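Spore germination protein B3 (Bacillus subtilis subsp. subtilis, PDB 3N54) takes part in the spore's germination response to the mixture of L-asparagine, glucose, fructose and potassium ions, as a lipoprotein component of a germinant receptor. Local coordinates at residues T203-W206 with T210-G213; R286-V291 with F334-S339; M216-T219 with P224-F227; G153-Y158 with Y163-Q168; T234-V239 with S307-I312. All coordinates share one frame; numbering follows the deposited sequence.

Contact 1. Residues T203-W206 with T210-G213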
# COMPACT_ATOMS: atom_id res chain seq x y z
N THR A 203 5.93 -0.36 -13.28
CA THR A 203 5.28 -0.79 -14.52
C THR A 203 3.79 -0.53 -14.48
O THR A 203 3.22 0.06 -15.40
CB THR A 203 5.51 -2.29 -14.79
OG1 THR A 203 6.92 -2.53 -14.93
CG2 THR A 203 4.79 -2.74 -16.05
N LEU A 204 3.16 -0.99 -13.40
CA LEU A 204 1.71 -0.86 -13.24
C LEU A 204 1.31 0.61 -13.22
O LEU A 204 0.38 1.02 -13.90
CB LEU A 204 1.26 -1.57 -11.97
CG LEU A 204 -0.23 -1.83 -11.80
CD1 LEU A 204 -0.81 -2.55 -13.02
CD2 LEU A 204 -0.47 -2.62 -10.51
N SER A 205 2.05 1.40 -12.45
CA SER A 205 1.80 2.83 -12.35
C SER A 205 1.99 3.56 -13.68
O SER A 205 1.30 4.54 -13.96
CB SER A 205 2.72 3.45 -11.30
OG SER A 205 2.48 4.85 -11.19
N TRP A 206 2.95 3.09 -14.48
CA TRP A 206 3.28 3.67 -15.78
C TRP A 206 2.12 3.48 -16.76
O TRP A 206 1.68 4.43 -17.41
CB TRP A 206 4.53 2.99 -16.35
CG TRP A 206 5.24 3.71 -17.47
CD1 TRP A 206 4.69 4.39 -18.52
CD2 TRP A 206 6.66 3.74 -17.68
NE1 TRP A 206 5.68 4.87 -19.35
CE2 TRP A 206 6.90 4.49 -18.85
CE3 TRP A 206 7.76 3.23 -16.98
CZ2 TRP A 206 8.18 4.73 -19.34
CZ3 TRP A 206 9.04 3.47 -17.46
CH2 TRP A 206 9.24 4.22 -18.64
N THR A 210 -0.58 6.87 -13.54
CA THR A 210 -0.36 7.50 -12.25
C THR A 210 1.12 7.76 -11.97
O THR A 210 1.46 8.31 -10.92
CB THR A 210 -0.91 6.62 -11.12
OG1 THR A 210 -0.38 5.29 -11.24
CG2 THR A 210 -2.43 6.57 -11.18
N ILE A 211 2.00 7.38 -12.89
CA ILE A 211 3.44 7.56 -12.71
C ILE A 211 3.83 9.03 -12.84
O ILE A 211 3.29 9.75 -13.68
CB ILE A 211 4.24 6.72 -13.74
CG1 ILE A 211 5.72 6.63 -13.33
CG2 ILE A 211 4.10 7.30 -15.14
CD1 ILE A 211 6.46 5.46 -13.97
N GLN A 212 4.77 9.46 -12.01
CA GLN A 212 5.25 10.84 -12.05
C GLN A 212 6.56 10.88 -12.82
O GLN A 212 6.69 11.61 -13.80
CB GLN A 212 5.43 11.38 -10.63
CG GLN A 212 5.47 12.90 -10.53
CD GLN A 212 4.12 13.55 -10.75
OE1 GLN A 212 3.09 12.87 -10.88
NE2 GLN A 212 4.10 14.88 -10.80
N GLY A 213 7.52 10.09 -12.36
CA GLY A 213 8.82 9.99 -13.00
C GLY A 213 9.35 8.57 -12.88
O GLY A 213 8.68 7.71 -12.31

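Contact 2. Residues R286-V291 with F334-S339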
# COMPACT_ATOMS: atom_id res chain seq x y z
N ARG A 286 5.46 -6.24 -22.18
CA ARG A 286 5.64 -7.58 -21.63
C ARG A 286 5.72 -7.53 -20.10
O ARG A 286 5.25 -8.44 -19.43
CB ARG A 286 6.85 -8.31 -22.25
CG ARG A 286 8.22 -7.94 -21.73
CD ARG A 286 9.30 -8.78 -22.47
NE ARG A 286 9.72 -8.15 -23.71
CZ ARG A 286 10.81 -7.40 -23.87
NH1 ARG A 286 11.67 -7.17 -22.88
NH2 ARG A 286 11.05 -6.87 -25.06
N ASP A 287 6.28 -6.46 -19.55
CA ASP A 287 6.35 -6.32 -18.10
C ASP A 287 4.95 -6.14 -17.50
O ASP A 287 4.65 -6.74 -16.47
CB ASP A 287 7.28 -5.17 -17.70
CG ASP A 287 8.75 -5.47 -17.99
OD1 ASP A 287 9.08 -6.65 -18.26
OD2 ASP A 287 9.58 -4.55 -17.96
N VAL A 288 4.09 -5.36 -18.15
CA VAL A 288 2.73 -5.16 -17.61
C VAL A 288 1.88 -6.43 -17.76
O VAL A 288 1.01 -6.68 -16.94
CB VAL A 288 2.00 -3.94 -18.24
CG1 VAL A 288 1.54 -4.23 -19.66
CG2 VAL A 288 0.81 -3.54 -17.37
N LYS A 289 2.15 -7.22 -18.80
CA LYS A 289 1.44 -8.49 -18.99
C LYS A 289 1.71 -9.44 -17.83
O LYS A 289 0.82 -10.15 -17.38
CB LYS A 289 1.81 -9.14 -20.32
CG LYS A 289 1.10 -8.53 -21.53
CD LYS A 289 1.46 -9.27 -22.80
CE LYS A 289 0.72 -8.72 -24.01
NZ LYS A 289 1.11 -9.46 -25.26
N GLN A 290 2.95 -9.45 -17.35
CA GLN A 290 3.33 -10.29 -16.22
C GLN A 290 2.61 -9.82 -14.95
O GLN A 290 2.05 -10.64 -14.22
CB GLN A 290 4.86 -10.26 -16.05
CG GLN A 290 5.44 -11.08 -14.88
CD GLN A 290 5.05 -12.54 -14.90
OE1 GLN A 290 3.91 -12.89 -14.56
NE2 GLN A 290 6.01 -13.41 -15.24
N VAL A 291 2.60 -8.51 -14.71
CA VAL A 291 1.96 -7.95 -13.52
C VAL A 291 0.45 -8.18 -13.55
O VAL A 291 -0.14 -8.61 -12.56
CB VAL A 291 2.24 -6.43 -13.36
CG1 VAL A 291 1.50 -5.87 -12.15
CG2 VAL A 291 3.74 -6.17 -13.23
N PHE A 334 -6.76 -7.49 -22.20
CA PHE A 334 -6.15 -6.18 -22.34
C PHE A 334 -5.42 -6.07 -23.67
O PHE A 334 -4.74 -7.00 -24.09
CB PHE A 334 -5.17 -5.93 -21.18
CG PHE A 334 -5.84 -5.89 -19.83
CD1 PHE A 334 -6.10 -7.06 -19.14
CD2 PHE A 334 -6.21 -4.68 -19.27
CE1 PHE A 334 -6.73 -7.03 -17.90
CE2 PHE A 334 -6.84 -4.63 -18.03
CZ PHE A 334 -7.10 -5.81 -17.34
N LYS A 335 -5.58 -4.92 -24.31
CA LYS A 335 -4.91 -4.61 -25.56
C LYS A 335 -4.19 -3.29 -25.35
O LYS A 335 -4.82 -2.28 -25.03
CB LYS A 335 -5.92 -4.49 -26.70
CG LYS A 335 -6.75 -5.75 -26.96
CD LYS A 335 -5.90 -6.87 -27.54
CE LYS A 335 -6.76 -8.08 -27.92
NZ LYS A 335 -7.44 -8.68 -26.74
N TYR A 336 -2.87 -3.30 -25.51
CA TYR A 336 -2.06 -2.13 -25.23
C TYR A 336 -1.59 -1.45 -26.50
O TYR A 336 -1.31 -2.10 -27.50
CB TYR A 336 -0.85 -2.54 -24.37
CG TYR A 336 -1.23 -3.29 -23.12
CD1 TYR A 336 -1.46 -2.62 -21.92
CD2 TYR A 336 -1.37 -4.67 -23.14
CE1 TYR A 336 -1.82 -3.32 -20.77
CE2 TYR A 336 -1.73 -5.37 -21.99
CZ TYR A 336 -1.95 -4.69 -20.81
OH TYR A 336 -2.30 -5.38 -19.67
N ASP A 337 -1.51 -0.12 -26.44
CA ASP A 337 -0.95 0.67 -27.52
C ASP A 337 0.03 1.63 -26.86
O ASP A 337 -0.36 2.67 -26.34
CB ASP A 337 -2.05 1.41 -28.29
CG ASP A 337 -1.52 2.18 -29.49
OD1 ASP A 337 -2.29 2.35 -30.46
OD2 ASP A 337 -0.35 2.61 -29.49
N ILE A 338 1.30 1.25 -26.88
CA ILE A 338 2.33 2.01 -26.19
C ILE A 338 3.18 2.77 -27.19
O ILE A 338 3.71 2.18 -28.13
CB ILE A 338 3.19 1.08 -25.32
CG1 ILE A 338 2.30 0.25 -24.40
CG2 ILE A 338 4.19 1.89 -24.51
CD1 ILE A 338 3.05 -0.66 -23.45
N SER A 339 3.31 4.08 -26.98
CA SER A 339 4.08 4.94 -27.87
C SER A 339 5.04 5.81 -27.07
O SER A 339 4.63 6.65 -26.28
CB SER A 339 3.13 5.81 -28.69
OG SER A 339 3.86 6.65 -29.58

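Contact 3. Residues M216-T219 with P224-F227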
# COMPACT_ATOMS: atom_id res chain seq x y z
N MET A 216 13.53 3.46 -17.29
CA MET A 216 13.49 2.09 -17.79
C MET A 216 14.86 1.75 -18.37
O MET A 216 15.21 2.23 -19.45
CB MET A 216 12.42 1.91 -18.87
CG MET A 216 12.42 0.52 -19.52
SD MET A 216 11.33 0.36 -20.94
CE MET A 216 9.72 0.39 -20.18
N PRO A 217 15.66 0.96 -17.65
CA PRO A 217 16.94 0.49 -18.19
C PRO A 217 16.77 -0.84 -18.91
O PRO A 217 16.13 -1.75 -18.39
CB PRO A 217 17.80 0.31 -16.94
CG PRO A 217 16.82 -0.01 -15.84
CD PRO A 217 15.46 0.52 -16.25
N THR A 218 17.34 -0.94 -20.10
CA THR A 218 17.31 -2.19 -20.85
C THR A 218 18.53 -2.24 -21.78
O THR A 218 19.53 -1.57 -21.53
CB THR A 218 15.97 -2.37 -21.61
OG1 THR A 218 15.90 -3.70 -22.15
CG2 THR A 218 15.82 -1.35 -22.72
N THR A 219 18.46 -3.06 -22.83
CA THR A 219 19.57 -3.19 -23.75
C THR A 219 19.11 -3.27 -25.20
O THR A 219 17.98 -3.66 -25.49
CB THR A 219 20.40 -4.45 -23.45
OG1 THR A 219 19.53 -5.59 -23.43
CG2 THR A 219 21.10 -4.33 -22.11
N PRO A 224 23.70 -1.23 -23.01
CA PRO A 224 22.75 -0.57 -22.12
C PRO A 224 22.11 0.68 -22.71
O PRO A 224 22.80 1.53 -23.28
CB PRO A 224 23.62 -0.19 -20.91
CG PRO A 224 24.68 -1.20 -20.89
CD PRO A 224 24.98 -1.51 -22.33
N ILE A 225 20.79 0.77 -22.59
CA ILE A 225 20.06 1.97 -22.97
C ILE A 225 19.03 2.25 -21.88
O ILE A 225 18.44 1.32 -21.33
CB ILE A 225 19.38 1.85 -24.36
CG1 ILE A 225 18.48 0.61 -24.45
CG2 ILE A 225 20.44 1.81 -25.46
CD1 ILE A 225 17.73 0.50 -25.76
N THR A 226 18.85 3.53 -21.56
CA THR A 226 17.91 3.93 -20.52
C THR A 226 16.99 5.02 -21.03
O THR A 226 17.42 5.92 -21.75
CB THR A 226 18.63 4.41 -19.25
OG1 THR A 226 19.40 3.33 -18.70
CG2 THR A 226 17.64 4.87 -18.20
N PHE A 227 15.71 4.92 -20.65
CA PHE A 227 14.69 5.88 -21.04
C PHE A 227 14.11 6.50 -19.77
O PHE A 227 13.41 5.83 -19.01
CB PHE A 227 13.60 5.17 -21.85
CG PHE A 227 12.48 6.07 -22.29
CD1 PHE A 227 12.60 6.83 -23.44
CD2 PHE A 227 11.31 6.15 -21.55
CE1 PHE A 227 11.56 7.65 -23.86
CE2 PHE A 227 10.27 6.97 -21.96
CZ PHE A 227 10.40 7.72 -23.12

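Contact 4. Residues G153-Y158 with Y163-Q168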
# COMPACT_ATOMS: atom_id res chain seq x y z
N GLY A 153 -7.04 9.41 4.97
CA GLY A 153 -8.28 9.88 4.38
C GLY A 153 -8.76 8.96 3.27
O GLY A 153 -9.88 8.42 3.33
N ARG A 154 -7.89 8.74 2.29
CA ARG A 154 -8.21 7.89 1.16
C ARG A 154 -8.33 6.42 1.52
O ARG A 154 -9.29 5.76 1.12
CB ARG A 154 -7.17 8.05 0.05
CG ARG A 154 -7.32 9.32 -0.73
CD ARG A 154 -6.42 9.33 -1.95
NE ARG A 154 -6.83 10.37 -2.90
CZ ARG A 154 -7.57 10.17 -3.99
NH1 ARG A 154 -7.89 11.20 -4.76
NH2 ARG A 154 -7.99 8.94 -4.33
N ALA A 155 -7.35 5.89 2.26
CA ALA A 155 -7.33 4.47 2.60
C ALA A 155 -8.62 4.06 3.31
O ALA A 155 -9.22 3.04 2.98
CB ALA A 155 -6.12 4.13 3.45
N SER A 156 -9.07 4.87 4.25
CA SER A 156 -10.30 4.56 4.98
C SER A 156 -11.52 4.57 4.05
O SER A 156 -12.39 3.72 4.17
CB SER A 156 -10.53 5.53 6.13
OG SER A 156 -11.63 5.06 6.91
N VAL A 157 -11.58 5.54 3.14
CA VAL A 157 -12.68 5.59 2.19
C VAL A 157 -12.65 4.38 1.25
O VAL A 157 -13.70 3.82 0.94
CB VAL A 157 -12.69 6.94 1.41
CG1 VAL A 157 -13.57 6.85 0.18
CG2 VAL A 157 -13.17 8.07 2.33
N TYR A 158 -11.46 3.94 0.84
CA TYR A 158 -11.34 2.75 -0.01
C TYR A 158 -11.91 1.51 0.69
O TYR A 158 -12.68 0.77 0.10
CB TYR A 158 -9.88 2.46 -0.40
CG TYR A 158 -9.20 3.48 -1.28
CD1 TYR A 158 -7.81 3.57 -1.29
CD2 TYR A 158 -9.92 4.36 -2.10
CE1 TYR A 158 -7.15 4.49 -2.11
CE2 TYR A 158 -9.27 5.28 -2.91
CZ TYR A 158 -7.88 5.34 -2.91
OH TYR A 158 -7.23 6.25 -3.71
N TYR A 163 -13.24 -1.21 -2.08
CA TYR A 163 -12.18 -1.17 -3.10
C TYR A 163 -10.95 -1.90 -2.64
O TYR A 163 -10.58 -1.84 -1.47
CB TYR A 163 -11.78 0.27 -3.42
CG TYR A 163 -12.77 0.99 -4.30
CD1 TYR A 163 -12.70 0.88 -5.68
CD2 TYR A 163 -13.77 1.76 -3.74
CE1 TYR A 163 -13.62 1.54 -6.49
CE2 TYR A 163 -14.68 2.42 -4.53
CZ TYR A 163 -14.60 2.31 -5.91
OH TYR A 163 -15.50 2.97 -6.69
N SER A 164 -10.33 -2.62 -3.58
CA SER A 164 -8.99 -3.13 -3.39
C SER A 164 -8.06 -1.98 -3.77
O SER A 164 -8.42 -1.13 -4.58
CB SER A 164 -8.71 -4.35 -4.28
OG SER A 164 -9.45 -5.48 -3.85
N TYR A 165 -6.88 -1.94 -3.17
CA TYR A 165 -5.95 -0.84 -3.43
C TYR A 165 -4.52 -1.19 -3.05
O TYR A 165 -4.27 -2.22 -2.40
CB TYR A 165 -6.39 0.42 -2.68
CG TYR A 165 -6.50 0.25 -1.18
CD1 TYR A 165 -7.66 -0.26 -0.61
CD2 TYR A 165 -5.44 0.58 -0.34
CE1 TYR A 165 -7.76 -0.42 0.77
CE2 TYR A 165 -5.54 0.42 1.04
CZ TYR A 165 -6.70 -0.09 1.58
OH TYR A 165 -6.81 -0.25 2.94
N LEU A 166 -3.60 -0.34 -3.46
CA LEU A 166 -2.20 -0.52 -3.16
C LEU A 166 -1.76 0.43 -2.05
O LEU A 166 -2.31 1.50 -1.88
CB LEU A 166 -1.34 -0.29 -4.41
CG LEU A 166 -1.58 -1.20 -5.62
CD1 LEU A 166 -0.72 -0.76 -6.81
CD2 LEU A 166 -1.33 -2.67 -5.29
N ILE A 167 -0.76 -0.01 -1.30
CA ILE A 167 -0.15 0.77 -0.24
C ILE A 167 1.37 0.65 -0.41
O ILE A 167 1.88 -0.45 -0.56
CB ILE A 167 -0.60 0.23 1.12
CG1 ILE A 167 0.11 0.97 2.26
CG2 ILE A 167 -0.33 -1.25 1.21
CD1 ILE A 167 -0.43 0.58 3.64
N GLN A 168 2.08 1.78 -0.39
CA GLN A 168 3.53 1.78 -0.50
C GLN A 168 4.17 0.86 0.53
O GLN A 168 3.82 0.92 1.69
CB GLN A 168 4.10 3.19 -0.29
CG GLN A 168 5.63 3.26 -0.35
CD GLN A 168 6.18 2.95 -1.72
OE1 GLN A 168 5.84 3.62 -2.69
NE2 GLN A 168 7.04 1.93 -1.81

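Contact 5. Residues T234-V239 with S307-I312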
# COMPACT_ATOMS: atom_id res chain seq x y z
N THR A 234 -2.09 8.34 -20.10
CA THR A 234 -2.77 7.10 -20.41
C THR A 234 -4.26 7.31 -20.67
O THR A 234 -4.93 8.01 -19.91
CB THR A 234 -2.61 6.06 -19.28
OG1 THR A 234 -1.27 5.56 -19.27
CG2 THR A 234 -3.58 4.89 -19.47
N LYS A 235 -4.76 6.70 -21.74
CA LYS A 235 -6.19 6.70 -22.04
C LYS A 235 -6.67 5.25 -22.00
O LYS A 235 -6.06 4.38 -22.61
CB LYS A 235 -6.47 7.32 -23.41
CG LYS A 235 -6.35 8.84 -23.44
CD LYS A 235 -6.83 9.41 -24.77
CE LYS A 235 -6.86 10.94 -24.77
NZ LYS A 235 -7.79 11.51 -23.75
N ILE A 236 -7.76 5.01 -21.27
CA ILE A 236 -8.31 3.67 -21.13
C ILE A 236 -9.73 3.63 -21.68
O ILE A 236 -10.60 4.35 -21.22
CB ILE A 236 -8.34 3.22 -19.66
CG1 ILE A 236 -6.93 3.22 -19.07
CG2 ILE A 236 -8.94 1.83 -19.55
CD1 ILE A 236 -6.86 2.70 -17.65
N LYS A 237 -9.95 2.76 -22.67
CA LYS A 237 -11.26 2.61 -23.30
C LYS A 237 -11.73 1.16 -23.16
O LYS A 237 -11.29 0.29 -23.91
CB LYS A 237 -11.18 3.01 -24.77
CG LYS A 237 -12.52 2.98 -25.50
CD LYS A 237 -12.40 3.48 -26.93
CE LYS A 237 -13.77 3.59 -27.59
NZ LYS A 237 -13.69 4.08 -28.99
N PRO A 238 -12.62 0.89 -22.19
CA PRO A 238 -13.17 -0.46 -22.06
C PRO A 238 -14.31 -0.71 -23.05
O PRO A 238 -15.18 0.14 -23.21
CB PRO A 238 -13.69 -0.49 -20.63
CG PRO A 238 -14.00 0.91 -20.31
CD PRO A 238 -13.02 1.75 -21.07
N VAL A 239 -14.29 -1.87 -23.70
CA VAL A 239 -15.34 -2.28 -24.62
C VAL A 239 -15.84 -3.66 -24.22
O VAL A 239 -15.04 -4.57 -24.01
CB VAL A 239 -14.83 -2.35 -26.08
CG1 VAL A 239 -15.94 -2.79 -27.01
CG2 VAL A 239 -14.27 -1.01 -26.52
N SER A 307 -12.10 -0.83 -12.40
CA SER A 307 -13.55 -0.85 -12.26
C SER A 307 -14.20 0.50 -12.57
O SER A 307 -15.27 0.55 -13.18
CB SER A 307 -13.93 -1.26 -10.84
OG SER A 307 -13.29 -0.42 -9.89
N ASP A 308 -13.57 1.58 -12.13
CA ASP A 308 -14.12 2.92 -12.33
C ASP A 308 -14.29 3.30 -13.80
O ASP A 308 -15.20 4.05 -14.14
CB ASP A 308 -13.25 3.97 -11.61
CG ASP A 308 -13.39 3.90 -10.10
OD1 ASP A 308 -14.40 3.36 -9.61
OD2 ASP A 308 -12.49 4.41 -9.41
N HIS A 309 -13.42 2.78 -14.66
CA HIS A 309 -13.49 3.10 -16.08
C HIS A 309 -14.70 2.47 -16.77
O HIS A 309 -15.28 3.07 -17.67
CB HIS A 309 -12.19 2.73 -16.79
CG HIS A 309 -11.03 3.56 -16.35
ND1 HIS A 309 -10.73 4.78 -16.91
CD2 HIS A 309 -10.11 3.37 -15.37
CE1 HIS A 309 -9.67 5.30 -16.31
NE2 HIS A 309 -9.27 4.46 -15.38
N ILE A 310 -15.09 1.26 -16.35
CA ILE A 310 -16.29 0.64 -16.91
C ILE A 310 -17.56 1.24 -16.28
O ILE A 310 -18.62 1.20 -16.89
CB ILE A 310 -16.30 -0.91 -16.79
CG1 ILE A 310 -16.42 -1.37 -15.34
CG2 ILE A 310 -15.04 -1.50 -17.42
CD1 ILE A 310 -16.56 -2.86 -15.22
N ARG A 311 -17.44 1.79 -15.08
CA ARG A 311 -18.57 2.48 -14.44
C ARG A 311 -18.96 3.73 -15.23
O ARG A 311 -20.14 4.00 -15.42
CB ARG A 311 -18.23 2.85 -12.98
CG ARG A 311 -19.30 3.67 -12.27
CD ARG A 311 -18.98 3.89 -10.79
NE ARG A 311 -17.68 4.53 -10.59
CZ ARG A 311 -17.44 5.83 -10.75
NH1 ARG A 311 -18.40 6.67 -11.13
NH2 ARG A 311 -16.21 6.30 -10.54
N ILE A 312 -17.96 4.47 -15.69
CA ILE A 312 -18.18 5.71 -16.45
C ILE A 312 -18.61 5.43 -17.89
O ILE A 312 -19.58 6.02 -18.37
CB ILE A 312 -16.90 6.60 -16.46
CG1 ILE A 312 -16.48 6.98 -15.04
CG2 ILE A 312 -17.14 7.87 -17.27
CD1 ILE A 312 -15.12 7.65 -14.96

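Contact 1. Residues T203-W206 with T210-G213
Ile211 presses its side chain against Trp206 at the inner side of this contact. Its CD1 methyl lies 3.9 Å from CB of Trp206 and reaches the ring obliquely, near CE3, while Ile211 CG2 sits 3.8 Å from CA of the same tryptophan. With CG1 anti to the backbone N (chi1 -166°), the isoleucine runs alongside the indole, both side chains pointing the same way. This is where the chain leaves helix 198-208 and heads for strand 215-220. The indole belongs to the interface between that helix and the four-stranded sheet: NE1 is hydrogen-bonded to Thr253 and the ring meets Phe340, nearly parallel to it. Were an alanine to replace Ile211, both methyls that touch Trp206 would go, which would probably leave a gap beside the indole and a less firmly held turn. The outer side is looser and polar. Ser205 O receives two weak bonds, from Thr210 N (3.0 Å) and from Ile211 N (3.1 Å), both strongly bent. Next to them the hydroxyls Ser205 OG and Thr210 OG1 pair at 2.9 Å, and either may be the donor. Here Ser205 is partly exposed and Thr210 lies at the surface.

Contact 2. Residues R286-V291 with F334-S339
Val288 sets one methyl on the aromatic face of Tyr336. CG1 stands 3.6 Å above the ring plane, shifted toward the hydroxyl-bearing end, and its nearest ring atoms are Tyr336 CE1 and CZ, with CE1 at 3.7 Å. The line from CG1 to the ring centroid is 22° off the normal, a CH-pi contact. The methyl is there because CG1 lies between the backbone N and the carbonyl carbon of Val288 (chi1 74°), whereas CG2 turns elsewhere. Lys289 adds a looser touch: its CG comes obliquely within 4.3 Å of Tyr336 CE2, so aliphatic chain rather than charge meets the ring. No hydrogen bond joins the two segments. In the fold, this is a long helix, 271-299, lying across one face of the mixed four-stranded sheet, at strand 333-342, one of its two edge strands within the chain. The next shell fixes both partners. Backbone hydrogen bonds from Lys335, Asp337 and Ser339 to strand 245-258 hold the strand that carries Tyr336, and Glu285, one turn away on the same helix, also touches the tyrosine. On the other side Val288 packs against Thr203 and Val207 of helix 198-208, so that the valine is buried between that helix and the tyrosine ring.

Contact 3. Residues M216-T219 with P224-F227
Ile225 O takes the shortest hydrogen bond of this contact, from Thr218 N at 2.8 Å. The bond is almost straight at the hydrogen (173°), and the same oxygen also receives a CA-H...O contact from Pro217. Thr218 answers with its own carbonyl, to which Ile225 N donates at 2.9 Å, so Thr218 and Ile225 form a hydrogen-bonded antiparallel pair. One such pair further, Met216 and Phe227 exchange bonds in the same way, Met216 N to Phe227 O at 2.9 Å and Phe227 N to Met216 O at 3.0 Å. Between them Pro217, which has no N-H to give, occupies a non-hydrogen-bonded position opposite Thr226, where none is needed; Thr219 and Pro224 make the other pair of that kind. Together these pairs build a beta hairpin of strands 215-220 and 223-240, at the margin of the mixed four-stranded sheet. Its faces differ. Met216, Thr218, Ile225 and Phe227 look toward helix 271-299, where Phe280 touches Met216, Thr218 and Phe227. On this side Thr218 CG2 lies alongside Ile225 CG1 at 3.7 Å, the isoleucine branch being swung between its backbone N and carbonyl carbon (chi1 55°). Pro217, Thr219, Pro224 and Thr226 occupy the other, more exposed face, where Thr226 OG1 approaches Pro217 CB at 3.8 Å.

Contact 4. Residues G153-Y158 with Y163-Q168
The Tyr165 ring carries Tyr158 on one face, with Tyr158 CD1 3.6 Å from Tyr165 CG, while the backbone oxygen of Tyr163 lies in plane at its edge. Tyr158 in turn has Arg154 O over a face of its own ring, toward the rim. The two rings are inclined at 46°, neither stacked nor edge-to-face. Tyr165 CG sits between its backbone N and carbonyl carbon (chi1 58°), which brings the ring against Tyr158. Much of the touching is done by the root of the Tyr158 side chain, whose CB is 3.5 Å from Tyr165 CD1. Tyr158 O accepts a nearly straight hydrogen bond from Tyr163 N at 3.0 Å. The chain thereby turns back after helix 152-160 and enters strand 165-172, an inner strand of the mixed five-stranded sheet, beside it. Both Tyr158 and Tyr163 also meet Phe305, and Tyr163 OH is hydrogen-bonded to Asp308. The Tyr158 hydroxyl has its partner on its own helix: Arg154 NH2 donates to it at 2.9 Å, the oxygen lying in the guanidinium plane. Aromatic surface thus faces the strand while the phenol oxygen stays tied to a charged group, which should restrain the swing of the Tyr158 side chain as a whole.

Contact 5. Residues T234-V239 with S307-I312
Short helix 306-313 packs here against the long strand 223-240 of the mixed four-stranded sheet, the two short segments running at 65° to each other with their axes 8.3 Å apart at the nearest point. Two pairs of side chains carry the contact. Ile236 sends its CD1 methyl over one face of the His309 imidazole, 3.7 Å above the plane and displaced toward NE2. The line from that methyl to the ring centroid is 20° off the normal, a CH-pi contact. The two side chains cross at about a right angle, and the ring is brought over the strand by its first torsion, which puts CG anti to the carbonyl carbon of His309 (chi1 -67°). One strand step of two residues on, Pro238 lays the edge of its ring against the helix: CB touches Ile310 CG2 at 3.6 Å, and CG is 3.6 Å from His309 O. Phe247 of the neighbouring strand 245-258 touches Ile236, Pro238 and Ile310 alike and so lines this interface, while Trp318 and Trp325 pack on Ile310 from the following helices. Exchanging His309 for a serine would take away the flat face and would probably leave Ile236 CD1 without its cover and the helix less closely seated on the strand. No hydrogen bond links the two segments, so the grip between them depends on methyl, proline and imidazole surfaces fitting together, and the carboxylate of Asp308 is engaged away from the strand: OD1 bonds to Tyr163 and also faces Arg311 in a long salt bridge.

How the contacts relate
From the N terminus, contact 4 comes first, closing the short loop between helix 152-160 and strand 165-172. Contact 1 then closes the turn that leaves helix 198-208, and contact 3 the hairpin just after it; these three follow in series. Contacts 5 and 2 span far more chain and cross, since 286-291 lies between the segments of contact 5 and 307-312 between those of contact 2. Contacts 2, 3 and 5 all reach the four-stranded sheet. Contact 1 sits among them, its Thr203 touching Val288 and its Trp206 touching Met216 and Phe227. Contact 4 is joined to this C-terminal part through Leu166 with Leu204 and a probable hydrogen bond between Tyr163 and Asp308.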